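Local coordinates for protein 3-hydroxyacyl-thioester dehydratase X (Mycobacterium tuberculosis, PDB 4OOB) that hydrates trans-2-enoyl-CoA thioesters to (3R)-3-hydroxyacyl-CoA and catalyses the reverse dehydration, accepting many chain lengths but favouring C8 to C12 substrates, at residues Ala25-Val30 with Gln38-Tyr43; Pro50-Leu55 with Leu107-Ser112; Gly67-Glu72 with His99-Leu104; Ala152-Thr157 with Ala198-Asn203. One frame throughout, in Å; residues are numbered along the deposited sequence.

Contact 1 of 4, residues Ala25-Val30 with Gln38-Tyr43; sequences AAYAAV and QVPLTY
The type I beta turn from P40 to Y43, leading into helix 43-57, folds back against the ring of Y27 on helix 21-31, a compact example of a turn between two successive helices packed against one tyrosine of the first. Y43 meets that ring in a T-shaped (edge-to-face) pair, the ring centres 5.1 Å apart and the planes at 82°. Its CD1 comes within 3.6 Å of Y27 CG, above the plane and offset toward the rim. A CH-pi contact joins the same pair, with Y43 CB 4.2 Å from the centroid of the Y27 ring. P40 adds an oblique touch, its CB 4.2 Å from Y27 CE1. At the far end of the ring a hydrogen bond of 2.7 Å links Y27 OH and T42 OG1, the latter lying in the ring plane at its edge. With chi1 at 54° the T42 hydroxyl is flanked by its own N and C, which turns it to the tyrosine. The hydroxyl of Y43 is in turn bonded to N23 OD1 on helix 21-31. An aromatic edge over one face and a directional bond at the end are likely to limit the rotation of the Y27 ring, and that bond gives each of the two buried hydroxyls a partner, whichever of them donates.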
# COMPACT_ATOMS: atom_id res chain seq x y z
N ALA A 25 13.76 -7.53 6.95
CA ALA A 25 14.60 -8.21 5.94
C ALA A 25 13.74 -8.99 4.99
O ALA A 25 13.95 -8.97 3.80
CB ALA A 25 15.63 -9.14 6.60
N ALA A 26 12.77 -9.69 5.55
CA ALA A 26 11.93 -10.57 4.74
C ALA A 26 11.09 -9.74 3.81
O ALA A 26 10.87 -10.15 2.69
CB ALA A 26 11.05 -11.46 5.63
N TYR A 27 10.60 -8.59 4.32
CA TYR A 27 9.80 -7.61 3.56
C TYR A 27 10.62 -6.96 2.47
O TYR A 27 10.18 -6.87 1.32
CB TYR A 27 9.24 -6.50 4.52
CG TYR A 27 8.50 -5.31 3.86
CD1 TYR A 27 9.20 -4.21 3.32
CD2 TYR A 27 7.11 -5.27 3.80
CE1 TYR A 27 8.52 -3.11 2.76
CE2 TYR A 27 6.43 -4.19 3.26
CZ TYR A 27 7.13 -3.12 2.72
OH TYR A 27 6.43 -2.05 2.17
N ALA A 28 11.79 -6.46 2.83
CA ALA A 28 12.68 -5.94 1.82
C ALA A 28 12.92 -7.01 0.74
O ALA A 28 12.82 -6.71 -0.44
CB ALA A 28 13.98 -5.47 2.45
N ALA A 29 13.16 -8.28 1.12
CA ALA A 29 13.43 -9.31 0.09
C ALA A 29 12.25 -9.53 -0.85
O ALA A 29 12.39 -9.58 -2.09
CB ALA A 29 13.82 -10.64 0.74
N VAL A 30 11.07 -9.69 -0.26
CA VAL A 30 9.88 -9.96 -1.10
C VAL A 30 9.50 -8.77 -2.00
O VAL A 30 9.06 -8.98 -3.13
CB VAL A 30 8.67 -10.45 -0.27
CG1 VAL A 30 8.10 -9.33 0.56
CG2 VAL A 30 7.57 -10.96 -1.18
N GLN A 38 17.80 1.72 8.01
CA GLN A 38 16.45 2.36 7.94
C GLN A 38 15.43 1.40 7.35
O GLN A 38 15.67 0.79 6.32
CB GLN A 38 16.33 3.57 7.03
CG GLN A 38 17.53 4.37 6.63
CD GLN A 38 17.83 5.41 7.62
OE1 GLN A 38 18.10 6.57 7.29
NE2 GLN A 38 17.79 5.02 8.87
N VAL A 39 14.24 1.34 7.93
CA VAL A 39 13.17 0.59 7.27
C VAL A 39 12.85 1.29 5.96
O VAL A 39 12.94 2.52 5.88
CB VAL A 39 11.91 0.46 8.13
CG1 VAL A 39 12.25 -0.24 9.45
CG2 VAL A 39 11.26 1.81 8.37
N PRO A 40 12.46 0.51 4.95
CA PRO A 40 11.93 1.09 3.73
C PRO A 40 10.73 2.01 3.96
O PRO A 40 9.92 1.78 4.82
CB PRO A 40 11.46 -0.14 2.94
CG PRO A 40 12.22 -1.30 3.53
CD PRO A 40 12.35 -0.95 4.98
N LEU A 41 10.63 3.04 3.13
CA LEU A 41 9.61 4.09 3.29
C LEU A 41 8.21 3.54 3.51
O LEU A 41 7.50 4.07 4.32
CB LEU A 41 9.66 5.00 2.05
CG LEU A 41 8.59 6.08 1.93
CD1 LEU A 41 8.68 7.12 3.03
CD2 LEU A 41 8.66 6.73 0.54
N THR A 42 7.83 2.50 2.76
CA THR A 42 6.48 1.89 2.86
C THR A 42 6.29 0.82 3.98
O THR A 42 5.19 0.34 4.19
CB THR A 42 6.10 1.23 1.49
OG1 THR A 42 7.14 0.30 1.08
CG2 THR A 42 5.92 2.29 0.43
N TYR A 43 7.38 0.45 4.68
CA TYR A 43 7.33 -0.69 5.57
C TYR A 43 6.38 -0.49 6.77
O TYR A 43 5.76 -1.44 7.23
CB TYR A 43 8.74 -1.11 6.04
CG TYR A 43 8.66 -2.11 7.17
CD1 TYR A 43 8.40 -3.43 6.89
CD2 TYR A 43 8.78 -1.74 8.50
CE1 TYR A 43 8.26 -4.35 7.89
CE2 TYR A 43 8.66 -2.66 9.51
CZ TYR A 43 8.37 -3.97 9.19
OH TYR A 43 8.21 -4.96 10.13

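Contact 2 of 4, residues Pro50-Leu55 with Leu107-Ser112; sequences PSVMSL and LVTNVS
V52 and L107 bring together the two basic elements of the hotdog fold, a helix and the antiparallel sheet that curves around it: here helix 43-57 lies on strand 102-113. The axes of segments 50-55 and 107-112 approach to 9.9 Å, and their directions make an angle of 134°, so the helix runs aslant over the strand and only a few side chains bridge the gap. Apolar contacts dominate. V52 points at the strand and sets one branch, CG1, against L107, 3.8 Å from L107 CG and 3.9 Å from L107 CD2. M53 reaches the same leucine by a detour: its CB leaves the helix away from the strand, but the chain bends at chi2 (-64°) and chi3 (100°) and returns the methyl to the interface, with M53 CE 4.0 Å from L107 CD2. That one branch of L107 thus meets both helix residues. L107 also rests on A93 of the adjoining strand 86-99. No hydrogen bond crosses between the segments. The strand's backbone pairs with its sheet neighbours, L107 and T109 with T123 and Q121 of strand 116-128. In the helix, which is kinked near P50, S54 OG donates to S51 O at 3.1 Å. The one mixed contact is polar against apolar: the second branch of V52 turns to T109, which also touches T48 one turn back on the helix, and V52 CG2 lies 3.5 Å from T109 OG1.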
# COMPACT_ATOMS: atom_id res chain seq x y z
N PRO A 50 -1.95 -4.49 11.34
CA PRO A 50 -2.78 -5.20 12.28
C PRO A 50 -3.38 -4.28 13.38
O PRO A 50 -4.50 -4.54 13.79
CB PRO A 50 -1.83 -6.26 12.85
CG PRO A 50 -0.80 -6.46 11.72
CD PRO A 50 -0.57 -5.01 11.34
N SER A 51 -2.69 -3.21 13.79
CA SER A 51 -3.28 -2.20 14.69
C SER A 51 -4.39 -1.39 14.01
O SER A 51 -5.41 -1.05 14.62
CB SER A 51 -2.22 -1.24 15.25
OG SER A 51 -1.14 -1.98 15.82
N VAL A 52 -4.19 -1.11 12.73
CA VAL A 52 -5.22 -0.48 11.91
C VAL A 52 -6.56 -1.25 11.84
O VAL A 52 -7.62 -0.70 12.12
CB VAL A 52 -4.69 -0.24 10.49
CG1 VAL A 52 -5.83 0.04 9.52
CG2 VAL A 52 -3.69 0.91 10.49
N MET A 53 -6.49 -2.52 11.45
CA MET A 53 -7.66 -3.42 11.43
C MET A 53 -8.24 -3.83 12.82
O MET A 53 -9.34 -4.37 12.88
CB MET A 53 -7.29 -4.67 10.65
CG MET A 53 -7.05 -4.43 9.16
SD MET A 53 -8.59 -3.88 8.40
CE MET A 53 -8.33 -2.14 8.32
N SER A 54 -7.49 -3.63 13.91
CA SER A 54 -8.05 -3.87 15.21
C SER A 54 -8.97 -2.70 15.54
O SER A 54 -9.88 -2.79 16.33
CB SER A 54 -6.95 -4.08 16.25
OG SER A 54 -6.58 -2.86 16.80
N LEU A 55 -8.76 -1.58 14.88
CA LEU A 55 -9.67 -0.48 15.06
C LEU A 55 -11.02 -0.76 14.39
O LEU A 55 -12.07 -0.37 14.89
CB LEU A 55 -9.07 0.80 14.50
CG LEU A 55 -9.95 2.05 14.40
CD1 LEU A 55 -10.57 2.49 15.72
CD2 LEU A 55 -9.14 3.20 13.82
N LEU A 107 -8.09 5.79 6.88
CA LEU A 107 -7.41 5.24 8.08
C LEU A 107 -6.11 5.99 8.26
O LEU A 107 -5.26 5.91 7.41
CB LEU A 107 -7.13 3.77 7.88
CG LEU A 107 -8.22 2.74 8.21
CD1 LEU A 107 -9.55 3.35 8.51
CD2 LEU A 107 -8.37 1.69 7.13
N VAL A 108 -6.02 6.77 9.34
CA VAL A 108 -4.99 7.80 9.45
C VAL A 108 -4.09 7.29 10.57
O VAL A 108 -4.56 7.04 11.69
CB VAL A 108 -5.65 9.16 9.75
CG1 VAL A 108 -4.65 10.27 9.95
CG2 VAL A 108 -6.62 9.54 8.62
N THR A 109 -2.82 7.06 10.25
CA THR A 109 -1.88 6.49 11.18
C THR A 109 -0.67 7.43 11.44
O THR A 109 -0.07 8.00 10.50
CB THR A 109 -1.40 5.11 10.70
OG1 THR A 109 -2.52 4.24 10.64
CG2 THR A 109 -0.44 4.46 11.64
N ASN A 110 -0.37 7.57 12.73
CA ASN A 110 0.76 8.34 13.25
C ASN A 110 1.71 7.38 13.97
O ASN A 110 1.35 6.76 14.99
CB ASN A 110 0.29 9.44 14.22
CG ASN A 110 -0.27 10.67 13.50
OD1 ASN A 110 0.49 11.55 13.11
ND2 ASN A 110 -1.59 10.72 13.27
N VAL A 111 2.94 7.30 13.43
CA VAL A 111 4.00 6.47 13.97
C VAL A 111 5.09 7.35 14.58
O VAL A 111 5.74 8.14 13.89
CB VAL A 111 4.58 5.57 12.86
CG1 VAL A 111 5.84 4.83 13.33
CG2 VAL A 111 3.53 4.59 12.37
N SER A 112 5.28 7.22 15.89
CA SER A 112 6.20 8.08 16.63
C SER A 112 7.42 7.32 17.13
O SER A 112 7.35 6.12 17.42
CB SER A 112 5.51 8.67 17.84
OG SER A 112 4.54 9.58 17.38

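Contact 3 of 4, residues Gly67-Glu72 with His99-Leu104; sequences GAIHTE and HRRGLL
I69 of strand 69-77 meets R101 of the hairpin turn, and T71 meets L104 of strand 102-113, across strand 116-128, which lies between strands 69-77 and 102-113 in the antiparallel sheet of the hotdog fold. The contact therefore joins second neighbours in the sheet, and the CA atoms of T71 and L104 are still 8.6 Å apart. No backbone bond joins the two segments: H99 N bonds to G102 O at 2.7 Å in the hairpin, while T71 bonds T124 of the middle strand and F218 of strand 212-218. Two residues, T71 and E72, stand opposite the single T124, the pattern of a classic beta bulge. T71 OG1 is also bonded to T124 O. A van der Waals touch links T71 to L104, a leucine methyl beside the threonine hydroxyl oxygen: L104 CD2 lies 3.9 Å from T71 OG1 and 4.2 Å from T71 CG2, and both residues also rest on L126 of the middle strand. The remaining contact sets an aliphatic tip beside a charged group at the surface. R101 bends its chain at chi3 (46°) and crosses the I69 side chain at about a right angle, so that I69 CD1 meets the guanidinium obliquely, 3.5 Å from R101 NH2.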
# COMPACT_ATOMS: atom_id res chain seq x y z
N GLY A 67 -12.26 -8.65 0.06
CA GLY A 67 -12.79 -7.91 -1.05
C GLY A 67 -12.54 -6.40 -1.10
O GLY A 67 -12.56 -5.87 -2.25
N ALA A 68 -12.34 -5.74 0.09
CA ALA A 68 -11.87 -4.33 0.19
C ALA A 68 -10.86 -4.04 -0.87
O ALA A 68 -10.05 -4.89 -1.24
CB ALA A 68 -11.20 -4.06 1.51
N ILE A 69 -10.86 -2.81 -1.33
CA ILE A 69 -9.96 -2.43 -2.40
C ILE A 69 -9.23 -1.20 -1.89
O ILE A 69 -9.87 -0.26 -1.46
CB ILE A 69 -10.75 -2.09 -3.67
CG1 ILE A 69 -11.56 -3.32 -4.12
CG2 ILE A 69 -9.81 -1.56 -4.78
CD1 ILE A 69 -12.49 -3.04 -5.33
N HIS A 70 -7.90 -1.24 -1.94
CA HIS A 70 -7.09 -0.11 -1.57
C HIS A 70 -7.10 0.90 -2.77
O HIS A 70 -6.64 0.62 -3.88
CB HIS A 70 -5.67 -0.61 -1.22
CG HIS A 70 -4.85 0.37 -0.49
ND1 HIS A 70 -3.61 0.08 0.04
CD2 HIS A 70 -5.09 1.66 -0.19
CE1 HIS A 70 -3.12 1.15 0.62
NE2 HIS A 70 -3.99 2.13 0.47
N THR A 71 -7.59 2.11 -2.52
CA THR A 71 -7.71 3.07 -3.60
C THR A 71 -6.60 4.13 -3.57
O THR A 71 -6.18 4.53 -4.63
CB THR A 71 -9.07 3.78 -3.56
OG1 THR A 71 -9.28 4.25 -2.25
CG2 THR A 71 -10.25 2.78 -3.93
N GLU A 72 -6.11 4.52 -2.39
CA GLU A 72 -5.17 5.61 -2.22
C GLU A 72 -4.35 5.48 -0.97
O GLU A 72 -4.80 4.95 0.07
CB GLU A 72 -5.89 6.95 -2.17
CG GLU A 72 -5.71 7.74 -3.45
CD GLU A 72 -6.44 9.06 -3.49
OE1 GLU A 72 -7.19 9.24 -4.47
OE2 GLU A 72 -6.25 9.90 -2.59
N HIS A 99 -19.28 5.99 -2.70
CA HIS A 99 -18.62 5.88 -3.97
C HIS A 99 -19.57 4.97 -4.77
O HIS A 99 -20.46 4.36 -4.22
CB HIS A 99 -17.23 5.32 -3.76
CG HIS A 99 -16.49 5.01 -5.02
ND1 HIS A 99 -15.40 5.75 -5.44
CD2 HIS A 99 -16.64 4.02 -5.93
CE1 HIS A 99 -14.93 5.25 -6.57
NE2 HIS A 99 -15.67 4.20 -6.89
N ARG A 100 -19.42 4.94 -6.07
CA ARG A 100 -20.24 4.14 -6.94
C ARG A 100 -20.21 2.60 -6.60
O ARG A 100 -21.19 1.86 -6.86
CB ARG A 100 -19.73 4.39 -8.36
CG ARG A 100 -20.51 3.68 -9.46
CD ARG A 100 -19.89 4.01 -10.80
NE ARG A 100 -20.42 3.17 -11.86
CZ ARG A 100 -19.90 2.03 -12.29
NH1 ARG A 100 -18.77 1.53 -11.78
NH2 ARG A 100 -20.54 1.39 -13.24
N ARG A 101 -19.08 2.16 -6.05
CA ARG A 101 -18.78 0.77 -5.87
C ARG A 101 -18.64 0.44 -4.42
O ARG A 101 -18.36 -0.70 -4.07
CB ARG A 101 -17.53 0.41 -6.69
CG ARG A 101 -17.91 0.18 -8.14
CD ARG A 101 -16.77 0.15 -9.12
NE ARG A 101 -15.66 -0.65 -8.67
CZ ARG A 101 -14.40 -0.23 -8.55
NH1 ARG A 101 -14.04 1.01 -8.87
NH2 ARG A 101 -13.47 -1.09 -8.12
N GLY A 102 -18.86 1.43 -3.57
CA GLY A 102 -18.96 1.19 -2.13
C GLY A 102 -18.72 2.40 -1.27
O GLY A 102 -18.98 3.54 -1.69
N LEU A 103 -18.18 2.14 -0.08
CA LEU A 103 -17.99 3.12 0.95
C LEU A 103 -16.47 3.24 1.21
O LEU A 103 -15.80 2.26 1.51
CB LEU A 103 -18.74 2.70 2.20
CG LEU A 103 -19.99 3.42 2.76
CD1 LEU A 103 -20.79 4.27 1.77
CD2 LEU A 103 -20.91 2.46 3.50
N LEU A 104 -15.97 4.46 1.05
CA LEU A 104 -14.59 4.77 1.29
C LEU A 104 -14.51 5.23 2.73
O LEU A 104 -15.39 5.96 3.20
CB LEU A 104 -14.08 5.91 0.37
CG LEU A 104 -14.23 5.73 -1.14
CD1 LEU A 104 -14.13 7.07 -1.88
CD2 LEU A 104 -13.15 4.79 -1.68

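Contact 4 of 4, residues Ala152-Thr157 with Ala198-Asn203; sequences AVLRIT and AAVLAN
Strand 152-156 passes segment 198-203, in which A199-A202 forms a type I beta turn, and the nearest CA atoms, those of L154 and A199, stand 7.9 Å apart. One leucine branch then bridges this spacing. L154 points from the strand toward the other segment, and its CD2 touches two partners: A199 CB at 3.9 Å and V200 CG1 at 4.0 Å. A199 points back at the strand and offers a single methyl. V200 instead crosses L154 at about a right angle, presenting the branch that sits beside its backbone N (chi1 -63°). Strand 152-156 is an outermost strand of the sheet within this chain, and L154 pairs through its backbone with A228 of strand 226-234. V200 also touches L230 of that strand and Y214 of strand 212-218, so this residue packs on two further strands of the curved hotdog sheet. The interface between the two segments is purely apolar and has no hydrogen bond. It implies cohesion by dispersion and by burial of methyl groups, in which the fitting of shapes, rather than a directed bond, probably sets how the leucine lies.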
# COMPACT_ATOMS: atom_id res chain seq x y z
N ALA A 152 11.36 -0.12 -16.25
CA ALA A 152 11.50 -1.44 -15.67
C ALA A 152 10.21 -2.18 -15.85
O ALA A 152 9.17 -1.61 -16.22
CB ALA A 152 11.85 -1.35 -14.21
N VAL A 153 10.31 -3.47 -15.66
CA VAL A 153 9.18 -4.37 -15.78
C VAL A 153 9.05 -5.19 -14.52
O VAL A 153 9.96 -5.91 -14.12
CB VAL A 153 9.38 -5.32 -16.96
CG1 VAL A 153 8.21 -6.30 -17.03
CG2 VAL A 153 9.55 -4.53 -18.26
N LEU A 154 7.89 -5.06 -13.88
CA LEU A 154 7.55 -5.87 -12.71
C LEU A 154 6.86 -7.14 -13.17
O LEU A 154 5.94 -7.04 -13.97
CB LEU A 154 6.59 -5.06 -11.82
CG LEU A 154 7.28 -4.37 -10.66
CD1 LEU A 154 8.59 -3.74 -11.02
CD2 LEU A 154 6.38 -3.35 -10.03
N ARG A 155 7.31 -8.30 -12.70
CA ARG A 155 6.61 -9.57 -12.93
C ARG A 155 6.16 -10.16 -11.61
O ARG A 155 6.96 -10.42 -10.73
CB ARG A 155 7.44 -10.67 -13.65
CG ARG A 155 6.46 -11.65 -14.37
CD ARG A 155 6.82 -13.06 -14.13
NE ARG A 155 5.85 -14.14 -14.44
CZ ARG A 155 4.77 -14.12 -15.25
NH1 ARG A 155 4.33 -13.07 -15.93
NH2 ARG A 155 4.07 -15.23 -15.36
N ILE A 156 4.88 -10.44 -11.50
CA ILE A 156 4.29 -10.68 -10.20
C ILE A 156 3.47 -11.94 -10.30
O ILE A 156 2.50 -11.98 -11.02
CB ILE A 156 3.42 -9.49 -9.79
CG1 ILE A 156 4.19 -8.20 -9.95
CG2 ILE A 156 2.98 -9.62 -8.32
CD1 ILE A 156 3.32 -7.02 -9.60
N THR A 157 3.89 -12.96 -9.56
CA THR A 157 3.26 -14.27 -9.54
C THR A 157 2.32 -14.44 -8.33
O THR A 157 2.49 -13.78 -7.28
CB THR A 157 4.33 -15.38 -9.45
OG1 THR A 157 5.00 -15.26 -8.19
CG2 THR A 157 5.41 -15.23 -10.53
N ALA A 198 5.26 -0.70 -2.91
CA ALA A 198 6.59 -0.88 -2.42
C ALA A 198 7.49 -1.25 -3.59
O ALA A 198 8.52 -0.60 -3.78
CB ALA A 198 6.65 -1.94 -1.36
N ALA A 199 7.09 -2.25 -4.40
CA ALA A 199 7.95 -2.79 -5.49
C ALA A 199 8.46 -1.71 -6.49
O ALA A 199 9.59 -1.77 -6.95
CB ALA A 199 7.21 -3.88 -6.22
N VAL A 200 7.64 -0.69 -6.77
CA VAL A 200 8.03 0.40 -7.72
C VAL A 200 9.17 1.31 -7.23
O VAL A 200 9.75 2.07 -8.02
CB VAL A 200 6.82 1.27 -8.14
CG1 VAL A 200 5.80 0.42 -8.88
CG2 VAL A 200 6.23 2.00 -6.96
N LEU A 201 9.53 1.21 -5.94
CA LEU A 201 10.53 2.09 -5.35
C LEU A 201 11.94 1.53 -5.53
O LEU A 201 12.88 2.18 -5.19
CB LEU A 201 10.21 2.33 -3.86
CG LEU A 201 8.83 2.91 -3.51
CD1 LEU A 201 8.66 3.18 -2.03
CD2 LEU A 201 8.59 4.21 -4.31
N ALA A 202 12.09 0.36 -6.10
CA ALA A 202 13.39 -0.33 -6.13
C ALA A 202 14.43 0.49 -6.85
O ALA A 202 14.14 1.07 -7.91
CB ALA A 202 13.26 -1.68 -6.80
N ASN A 203 15.63 0.52 -6.28
CA ASN A 203 16.75 1.30 -6.85
C ASN A 203 16.54 2.82 -6.64
O ASN A 203 17.29 3.41 -5.84
CB ASN A 203 17.01 0.97 -8.35
CG ASN A 203 17.18 -0.53 -8.60
OD1 ASN A 203 16.54 -1.09 -9.51
ND2 ASN A 203 18.02 -1.20 -7.81

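How the contacts relate
Contacts 1, 2 and 4 are buried, whereas contact 3 is only partly so and ends at an exposed arginine. Contacts 1 and 4 touch directly, T42 OG1 and Y27 OH lying 3.3 and 3.5 Å from A198 CB, so the one polar bond made across any of the four interfaces sits against the methyl of A198. Contacts 2 and 3 share strand 102-113 at different points, one facing helix 43-57, the other reaching past a neighbouring strand. Contacts 2 and 4 both add aliphatic branches to the sheet, on opposite sides of the chain's centre, about 26 Å apart between centres. Contact 1 differs in joining a helix to the turn that follows it, and in being largely aromatic.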